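Local coordinates for Alpha/beta hydrolase fold-3 domain-containing protein (Enterococcus faecalis, PDB 2QRU) that is of unknown function but adopts the alpha/beta hydrolase fold and is probably a hydrolase, with a likely serine-histidine-aspartate catalytic triad, at residues V17-T22 / E90-N95; T60-D65 / Q86-E91. All coordinates share one frame; numbering follows the deposited sequence.

Contact 1: V17-T22 / E90-N95; sequences VTIYPT and EEIIQN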
loop_
_atom_site.group_PDB
_atom_site.type_symbol
_atom_site.label_atom_id
_atom_site.label_comp_id
_atom_site.label_asym_id
_atom_site.label_seq_id
_atom_site.Cartn_x
_atom_site.Cartn_y
_atom_site.Cartn_z
ATOM N N VAL A 17 -0.722 -7.107 13.165
ATOM C CA VAL A 17 -1.679 -7.293 12.076
ATOM C C VAL A 17 -3.075 -7.231 12.697
ATOM O O VAL A 17 -3.284 -7.756 13.801
ATOM C CB VAL A 17 -1.423 -8.629 11.350
ATOM C CG1 VAL A 17 -1.478 -9.821 12.320
ATOM C CG2 VAL A 17 -2.395 -8.811 10.139
ATOM N N THR A 18 -3.995 -6.534 12.030
ATOM C CA THR A 18 -5.418 -6.564 12.394
ATOM C C THR A 18 -6.087 -7.579 11.468
ATOM O O THR A 18 -5.992 -7.459 10.232
ATOM C CB THR A 18 -6.091 -5.173 12.259
ATOM O OG1 THR A 18 -5.460 -4.227 13.142
ATOM C CG2 THR A 18 -7.580 -5.247 12.631
ATOM N N ILE A 19 -6.695 -8.596 12.080
ATOM C CA ILE A 19 -7.325 -9.713 11.347
ATOM C C ILE A 19 -8.843 -9.514 11.307
ATOM O O ILE A 19 -9.475 -9.283 12.344
ATOM C CB ILE A 19 -6.988 -11.059 12.047
ATOM C CG1 ILE A 19 -5.481 -11.249 12.130
ATOM C CG2 ILE A 19 -7.635 -12.247 11.336
ATOM C CD1 ILE A 19 -5.030 -12.224 13.171
ATOM N N TYR A 20 -9.428 -9.593 10.112
ATOM C CA TYR A 20 -10.879 -9.542 9.963
ATOM C C TYR A 20 -11.309 -10.871 9.332
ATOM O O TYR A 20 -11.240 -11.031 8.123
ATOM C CB TYR A 20 -11.276 -8.405 9.017
ATOM C CG TYR A 20 -10.859 -6.990 9.382
ATOM C CD1 TYR A 20 -9.581 -6.506 9.070
ATOM C CD2 TYR A 20 -11.784 -6.109 9.948
ATOM C CE1 TYR A 20 -9.231 -5.195 9.357
ATOM C CE2 TYR A 20 -11.453 -4.808 10.242
ATOM C CZ TYR A 20 -10.167 -4.352 9.933
ATOM O OH TYR A 20 -9.815 -3.060 10.218
ATOM N N PRO A 21 -11.712 -11.856 10.156
ATOM C CA PRO A 21 -12.074 -13.179 9.633
ATOM C C PRO A 21 -13.351 -13.207 8.770
ATOM O O PRO A 21 -14.255 -12.378 8.930
ATOM C CB PRO A 21 -12.299 -14.023 10.905
ATOM C CG PRO A 21 -11.729 -13.220 12.037
ATOM C CD PRO A 21 -11.803 -11.785 11.625
ATOM N N THR A 22 -13.401 -14.166 7.853
ATOM C CA THR A 22 -14.649 -14.477 7.149
ATOM C C THR A 22 -15.541 -15.331 8.059
ATOM O O THR A 22 -15.123 -15.721 9.159
ATOM C CB THR A 22 -14.365 -15.243 5.861
ATOM O OG1 THR A 22 -13.640 -16.442 6.179
ATOM C CG2 THR A 22 -13.534 -14.394 4.938
ATOM N N GLU A 90 3.899 -17.861 8.305
ATOM C CA GLU A 90 4.187 -18.921 9.292
ATOM C C GLU A 90 3.009 -19.162 10.215
ATOM O O GLU A 90 2.640 -20.318 10.512
ATOM C CB GLU A 90 5.374 -18.515 10.168
ATOM C CG GLU A 90 6.477 -19.473 10.122
ATOM C CD GLU A 90 7.388 -19.164 8.991
ATOM O OE1 GLU A 90 8.425 -18.499 9.250
ATOM O OE2 GLU A 90 7.046 -19.553 7.846
ATOM N N GLU A 91 2.454 -18.060 10.703
ATOM C CA GLU A 91 1.538 -18.070 11.819
ATOM C C GLU A 91 0.077 -18.191 11.382
ATOM O O GLU A 91 -0.711 -18.930 11.992
ATOM C CB GLU A 91 1.758 -16.801 12.649
ATOM C CG GLU A 91 0.895 -16.685 13.869
ATOM C CD GLU A 91 1.125 -17.824 14.864
ATOM O OE1 GLU A 91 2.236 -18.405 14.872
ATOM O OE2 GLU A 91 0.191 -18.127 15.629
ATOM N N ILE A 92 -0.269 -17.467 10.320
ATOM C CA ILE A 92 -1.677 -17.296 9.932
ATOM C C ILE A 92 -2.012 -17.871 8.550
ATOM O O ILE A 92 -2.869 -18.758 8.436
ATOM C CB ILE A 92 -2.104 -15.817 10.042
ATOM C CG1 ILE A 92 -1.981 -15.330 11.488
ATOM C CG2 ILE A 92 -3.542 -15.613 9.498
ATOM C CD1 ILE A 92 -2.112 -13.839 11.641
ATOM N N ILE A 93 -1.359 -17.373 7.487
ATOM C CA ILE A 93 -1.722 -17.813 6.139
ATOM C C ILE A 93 -1.415 -19.297 5.947
ATOM O O ILE A 93 -2.176 -20.022 5.292
ATOM C CB ILE A 93 -1.042 -16.954 5.012
ATOM C CG1 ILE A 93 -1.367 -15.469 5.210
ATOM C CG2 ILE A 93 -1.481 -17.447 3.646
ATOM C CD1 ILE A 93 -0.512 -14.479 4.350
ATOM N N GLN A 94 -0.304 -19.737 6.540
ATOM C CA GLN A 94 0.125 -21.145 6.522
ATOM C C GLN A 94 0.088 -21.774 5.130
ATOM O O GLN A 94 -0.427 -22.884 4.948
ATOM C CB GLN A 94 -0.665 -21.988 7.533
ATOM C CG GLN A 94 -0.587 -21.486 8.949
ATOM C CD GLN A 94 -1.424 -22.337 9.891
ATOM O OE1 GLN A 94 -1.549 -23.542 9.697
ATOM N NE2 GLN A 94 -2.013 -21.712 10.901
ATOM N N ASN A 95 0.637 -21.038 4.162
ATOM C CA ASN A 95 0.763 -21.475 2.767
ATOM C C ASN A 95 -0.550 -21.632 2.014
ATOM O O ASN A 95 -0.561 -22.203 0.928
ATOM C CB ASN A 95 1.628 -22.747 2.657
ATOM C CG ASN A 95 3.034 -22.529 3.174
ATOM O OD1 ASN A 95 3.767 -21.668 2.669
ATOM N ND2 ASN A 95 3.418 -23.298 4.184
#
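Ile92, at the C-terminal end of helix 74-93, pushes one methyl against Ile19 and Val17 of strand 16-20. From CA the side chain of Ile92 sets out toward the strand; its CB touches neither Val17 nor Ile19. The CG2 branch turns off to the neighbouring strand and packs on Leu62, 4.0 Å from Leu62 CD2. The other branch runs through CG1, anti to the carbonyl carbon (chi1 -62°), and continues nearly extended (chi2 168°), which carries CD1 out to strand 16-20. There CD1 meets Ile19 CD1 tip to tip at 3.7 Å. Val17 approaches differently: its side chain runs past that of Ile92 in the opposite sense, and Val17 CG1 lies 4.1 Å from Ile92 CD1. Gln9 of strand 7-10 and Tyr29 of strand 28-33 also border Ile92, so the end of the helix rests on several strands of the sheet. Just beyond, the helix ends as Gln94 takes a positive phi, and Gln94 NE2 gives a hydrogen bond of 3.3 Å back to Glu91 O, arriving from above the carbonyl plane. With the CA atoms of Ile19 and Ile92 9.6 Å apart, the backbones are bridged by long aliphatic arms alone. With only methyls meeting, the contact can contribute van der Waals packing and the exclusion of water around buried Val17 and Ile19, but no directional bond.

Contact 2: T60-D65 / Q86-E91; sequences TVLALD and QLLNEE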
loop_
_atom_site.group_PDB
_atom_site.type_symbol
_atom_site.label_atom_id
_atom_site.label_comp_id
_atom_site.label_asym_id
_atom_site.label_seq_id
_atom_site.Cartn_x
_atom_site.Cartn_y
_atom_site.Cartn_z
ATOM N N THR A 60 -10.279 -13.565 4.336
ATOM C CA THR A 60 -9.898 -12.999 5.622
ATOM C C THR A 60 -8.873 -11.888 5.356
ATOM O O THR A 60 -7.868 -12.109 4.680
ATOM C CB THR A 60 -9.294 -14.090 6.538
ATOM O OG1 THR A 60 -10.334 -14.997 6.949
ATOM C CG2 THR A 60 -8.634 -13.477 7.781
ATOM N N VAL A 61 -9.132 -10.694 5.896
ATOM C CA VAL A 61 -8.242 -9.558 5.653
ATOM C C VAL A 61 -7.198 -9.468 6.761
ATOM O O VAL A 61 -7.529 -9.523 7.949
ATOM C CB VAL A 61 -9.033 -8.232 5.542
ATOM C CG1 VAL A 61 -8.074 -7.062 5.363
ATOM C CG2 VAL A 61 -10.009 -8.284 4.352
ATOM N N LEU A 62 -5.945 -9.334 6.340
ATOM C CA LEU A 62 -4.818 -9.178 7.271
ATOM C C LEU A 62 -4.226 -7.794 7.008
ATOM O O LEU A 62 -3.492 -7.615 6.044
ATOM C CB LEU A 62 -3.775 -10.284 7.030
ATOM C CG LEU A 62 -4.349 -11.709 7.070
ATOM C CD1 LEU A 62 -3.332 -12.734 6.637
ATOM C CD2 LEU A 62 -4.910 -12.043 8.463
ATOM N N ALA A 63 -4.590 -6.815 7.838
ATOM C CA ALA A 63 -4.144 -5.439 7.645
ATOM C C ALA A 63 -2.839 -5.269 8.417
ATOM O O ALA A 63 -2.829 -5.408 9.638
ATOM C CB ALA A 63 -5.213 -4.456 8.141
ATOM N N LEU A 64 -1.747 -4.989 7.710
ATOM C CA LEU A 64 -0.411 -5.229 8.276
ATOM C C LEU A 64 0.398 -3.949 8.549
ATOM O O LEU A 64 0.379 -3.006 7.746
ATOM C CB LEU A 64 0.372 -6.162 7.300
ATOM C CG LEU A 64 1.696 -6.781 7.733
ATOM C CD1 LEU A 64 1.516 -7.635 9.011
ATOM C CD2 LEU A 64 2.357 -7.615 6.598
ATOM N N ASP A 65 1.129 -3.933 9.672
ATOM C CA ASP A 65 2.048 -2.820 9.940
ATOM C C ASP A 65 3.258 -2.877 9.020
ATOM O O ASP A 65 3.747 -3.963 8.693
ATOM C CB ASP A 65 2.632 -2.927 11.359
ATOM C CG ASP A 65 1.653 -2.577 12.476
ATOM O OD1 ASP A 65 0.564 -2.017 12.256
ATOM O OD2 ASP A 65 2.018 -2.875 13.630
ATOM N N GLN A 86 6.786 -13.218 5.797
ATOM C CA GLN A 86 7.192 -14.583 6.081
ATOM C C GLN A 86 6.666 -15.070 7.452
ATOM O O GLN A 86 6.142 -16.176 7.543
ATOM C CB GLN A 86 8.709 -14.729 5.987
ATOM C CG GLN A 86 9.227 -14.618 4.571
ATOM C CD GLN A 86 10.718 -14.909 4.542
ATOM O OE1 GLN A 86 11.541 -14.020 4.770
ATOM N NE2 GLN A 86 11.070 -16.172 4.323
ATOM N N LEU A 87 6.756 -14.223 8.476
ATOM C CA LEU A 87 6.190 -14.545 9.808
ATOM C C LEU A 87 4.667 -14.674 9.741
ATOM O O LEU A 87 4.078 -15.580 10.349
ATOM C CB LEU A 87 6.574 -13.486 10.838
ATOM C CG LEU A 87 8.071 -13.348 11.139
ATOM C CD1 LEU A 87 8.360 -12.068 11.922
ATOM C CD2 LEU A 87 8.637 -14.600 11.849
ATOM N N LEU A 88 4.031 -13.760 9.015
ATOM C CA LEU A 88 2.563 -13.776 8.849
ATOM C C LEU A 88 2.104 -15.069 8.162
ATOM O O LEU A 88 1.057 -15.659 8.494
ATOM C CB LEU A 88 2.109 -12.539 8.049
ATOM C CG LEU A 88 0.596 -12.358 7.884
ATOM C CD1 LEU A 88 -0.074 -11.924 9.239
ATOM C CD2 LEU A 88 0.371 -11.337 6.774
ATOM N N ASN A 89 2.891 -15.510 7.190
ATOM C CA ASN A 89 2.630 -16.769 6.527
ATOM C C ASN A 89 2.868 -17.954 7.475
ATOM O O ASN A 89 2.111 -18.922 7.442
ATOM C CB ASN A 89 3.515 -16.927 5.300
ATOM C CG ASN A 89 3.159 -18.159 4.499
ATOM O OD1 ASN A 89 2.005 -18.356 4.114
ATOM N ND2 ASN A 89 4.152 -19.006 4.253
ATOM N N GLU A 90 3.899 -17.861 8.305
ATOM C CA GLU A 90 4.187 -18.921 9.292
ATOM C C GLU A 90 3.009 -19.162 10.215
ATOM O O GLU A 90 2.640 -20.318 10.512
ATOM C CB GLU A 90 5.374 -18.515 10.168
ATOM C CG GLU A 90 6.477 -19.473 10.122
ATOM C CD GLU A 90 7.388 -19.164 8.991
ATOM O OE1 GLU A 90 8.425 -18.499 9.250
ATOM O OE2 GLU A 90 7.046 -19.553 7.846
ATOM N N GLU A 91 2.454 -18.060 10.703
ATOM C CA GLU A 91 1.538 -18.070 11.819
ATOM C C GLU A 91 0.077 -18.191 11.382
ATOM O O GLU A 91 -0.711 -18.930 11.992
ATOM C CB GLU A 91 1.758 -16.801 12.649
ATOM C CG GLU A 91 0.895 -16.685 13.869
ATOM C CD GLU A 91 1.125 -17.824 14.864
ATOM O OE1 GLU A 91 2.236 -18.405 14.872
ATOM O OE2 GLU A 91 0.191 -18.127 15.629
#
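Leu88 of helix 74-93 docks on Leu62 and Leu64 of strand 59-64 inside a beta-alpha-beta crossover of the alpha/beta hydrolase fold: the helix links strand 59-64 to the parallel strand 98-103, with strand 28-33 lying between them in the sheet. The closely packed part centres on Leu88 CD2. Leu88 CG stands anti to the backbone N (chi1 -176°), and the side chain reaches in between the two strand leucines, both of which point toward the helix. Leu62 and Leu88 cross obliquely, with Leu62 CD1 also 4.1 Å from Leu88 CG. Leu64 makes the lighter touch. Val17 and Val31 of the flanking strands help enclose this core, and all three leucines are buried. The rest of the helical turn is quite different. Glu90 and Glu91 are exposed, Gln86 and Leu87 partly so, and none of them meets the strand. Asn89 points away from the strand, yet it is buried and its amide is satisfied at both ends, OD1 accepting from Asn95 N. Back on the sheet side, one methyl is held between two others: Leu88 CD2 lies 4.0 Å from Leu62 CD1 and 4.2 Å from Leu64 CD2.

Contacts 1 and 2 sit one helical turn apart on helix 74-93, their centres about 5 Å from each other, and land on adjacent antiparallel strands. Thr18 O and Ala63 N, 2.8 Å apart in a probable hydrogen bond, tie those strands together. The two apolar patches merge: Ile92 CD1 is 3.7 Å from Leu88 CD1, which is also 4.0 Å from Val17 CG2. Beyond Ile92, Gln94 N turns back to Asn89 O at 2.7 Å, probably a hydrogen bond, as the chain leaves the helix for strand 98-103. That strand leads to Ser104, the likely nucleophile. Neither contact contains a member of the presumed triad; both join helix 74-93 to the sheet.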